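Local coordinates for mini-Z (PDB 3S1B), which is an engineered two-helix, disulfide-closed miniature of the protein A Z domain, probably made to bind a protein target, at residues C5-Y9 and S29-C34. Numbering follows the deposited sequence.
Sequences CLLRY and SIDDDC
Ile30 of helix 20-33 packs between the side chains of Arg8 and Tyr9 of helix 3-14. Ile30 CB lies 3.7 Å from Tyr9 CE1. The CG2 branch, anti to the backbone N, points across the helix interface. Ile30 CG2 lies 3.9 Å from the centroid of the Tyr9 ring and 13° off the ring normal, a CH-pi contact. Ile30 CG2 also lies 3.7 Å from Arg8 CB. The other branch ends in Ile30 CD1, over one face of the guanidinium, 3.6 Å from Arg8 NH1. Bends at chi2 and chi3 carry the guanidinium alongside Ile30. There Arg8 NH2 forms a loose salt bridge with Asp33 OD2 at 3.6 Å, the two planes turned 44° apart. On the Tyr9 side, OH donates a hydrogen bond to Asp31 OD1, which lies at the ring edge; its exact length is doubtful at this resolution. Cys5 SG and Cys34 SG form the disulfide, 1.9 Å apart. It ties the helix ends opposite the connecting loop. The axes of 5-9 and 29-33 come within 10.4 Å, antiparallel at 169°. Asp31 and Asp33 thus serve different partners, a phenol and a cation. Arg8 NE adds a weak, long ion pair with Glu4, so the guanidinium is probably held loosely.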
loop_
_atom_site.group_PDB
_atom_site.type_symbol
_atom_site.label_atom_id
_atom_site.label_comp_id
_atom_site.label_asym_id
_atom_site.label_seq_id
_atom_site.Cartn_x
_atom_site.Cartn_y
_atom_site.Cartn_z
ATOM N N CYS B 5 -34.700 10.216 9.112
ATOM C CA CYS B 5 -33.300 9.826 9.104
ATOM C C CYS B 5 -32.552 10.299 7.877
ATOM O O CYS B 5 -31.418 10.709 7.958
ATOM C CB CYS B 5 -33.177 8.320 9.253
ATOM S SG CYS B 5 -33.218 7.776 10.946
ATOM N N LEU B 6 -33.194 10.224 6.730
ATOM C CA LEU B 6 -32.578 10.680 5.507
ATOM C C LEU B 6 -32.322 12.150 5.583
ATOM O O LEU B 6 -31.290 12.634 5.173
ATOM C CB LEU B 6 -33.516 10.431 4.346
ATOM C CG LEU B 6 -33.745 8.969 4.029
ATOM C CD1 LEU B 6 -34.763 8.841 2.955
ATOM C CD2 LEU B 6 -32.445 8.358 3.629
ATOM N N LEU B 7 -33.289 12.864 6.117
ATOM C CA LEU B 7 -33.218 14.298 6.225
ATOM C C LEU B 7 -32.089 14.713 7.105
ATOM O O LEU B 7 -31.461 15.719 6.877
ATOM C CB LEU B 7 -34.517 14.820 6.773
ATOM C CG LEU B 7 -35.584 14.579 5.738
ATOM C CD1 LEU B 7 -36.919 14.802 6.305
ATOM C CD2 LEU B 7 -35.344 15.466 4.587
ATOM N N ARG B 8 -31.892 13.942 8.156
ATOM C CA ARG B 8 -30.830 14.191 9.101
ATOM C C ARG B 8 -29.478 14.007 8.461
ATOM O O ARG B 8 -28.586 14.805 8.641
ATOM C CB ARG B 8 -31.002 13.286 10.318
ATOM C CG ARG B 8 -31.431 14.011 11.573
ATOM C CD ARG B 8 -32.552 13.322 12.301
ATOM N NE ARG B 8 -32.137 12.228 13.160
ATOM C CZ ARG B 8 -31.283 12.352 14.155
ATOM N NH1 ARG B 8 -30.716 13.508 14.387
ATOM N NH2 ARG B 8 -30.977 11.316 14.895
ATOM N N TYR B 9 -29.334 12.946 7.696
ATOM C CA TYR B 9 -28.101 12.714 6.987
ATOM C C TYR B 9 -27.908 13.795 5.955
ATOM O O TYR B 9 -26.815 14.268 5.743
ATOM C CB TYR B 9 -28.106 11.349 6.339
ATOM C CG TYR B 9 -27.795 10.239 7.294
ATOM C CD1 TYR B 9 -26.623 10.226 8.002
ATOM C CD2 TYR B 9 -28.664 9.199 7.471
ATOM C CE1 TYR B 9 -26.337 9.216 8.859
ATOM C CE2 TYR B 9 -28.380 8.193 8.317
ATOM C CZ TYR B 9 -27.221 8.204 9.012
ATOM O OH TYR B 9 -26.941 7.184 9.867
ATOM N N SER B 29 -23.933 10.670 15.659
ATOM C CA SER B 29 -25.167 10.817 16.396
ATOM C C SER B 29 -26.348 10.282 15.622
ATOM O O SER B 29 -27.193 9.616 16.180
ATOM C CB SER B 29 -25.429 12.276 16.679
ATOM O OG SER B 29 -24.245 12.907 17.076
ATOM N N ILE B 30 -26.412 10.567 14.329
ATOM C CA ILE B 30 -27.529 10.112 13.530
ATOM C C ILE B 30 -27.524 8.610 13.537
ATOM O O ILE B 30 -28.562 7.985 13.529
ATOM C CB ILE B 30 -27.521 10.662 12.109
ATOM C CG1 ILE B 30 -27.116 12.124 12.099
ATOM C CG2 ILE B 30 -28.872 10.540 11.499
ATOM C CD1 ILE B 30 -27.360 12.799 13.361
ATOM N N ASP B 31 -26.343 8.025 13.522
ATOM C CA ASP B 31 -26.235 6.577 13.562
ATOM C C ASP B 31 -26.777 5.967 14.841
ATOM O O ASP B 31 -27.459 4.963 14.798
ATOM C CB ASP B 31 -24.783 6.165 13.435
ATOM C CG ASP B 31 -24.229 6.422 12.080
ATOM O OD1 ASP B 31 -25.024 6.665 11.163
ATOM O OD2 ASP B 31 -23.001 6.372 11.932
ATOM N N ASP B 32 -26.471 6.573 15.980
ATOM C CA ASP B 32 -26.943 6.056 17.274
ATOM C C ASP B 32 -28.463 5.908 17.262
ATOM O O ASP B 32 -28.991 4.842 17.588
ATOM C CB ASP B 32 -26.514 6.968 18.443
ATOM C CG ASP B 32 -25.044 6.777 18.857
ATOM O OD1 ASP B 32 -24.539 7.615 19.640
ATOM O OD2 ASP B 32 -24.393 5.798 18.416
ATOM N N ASP B 33 -29.155 6.978 16.875
ATOM C CA ASP B 33 -30.616 6.965 16.746
ATOM C C ASP B 33 -31.067 6.245 15.474
ATOM O O ASP B 33 -32.223 5.834 15.367
ATOM C CB ASP B 33 -31.182 8.400 16.750
ATOM C CG ASP B 33 -31.125 9.061 18.127
ATOM O OD1 ASP B 33 -30.627 8.433 19.086
ATOM O OD2 ASP B 33 -31.582 10.218 18.254
ATOM N N CYS B 34 -30.156 6.097 14.516
ATOM C CA CYS B 34 -30.507 5.582 13.203
ATOM C C CYS B 34 -29.328 4.886 12.531
ATOM O O CYS B 34 -29.449 3.754 12.069
ATOM C CB CYS B 34 -30.998 6.736 12.328
ATOM S SG CYS B 34 -32.187 6.223 11.098
#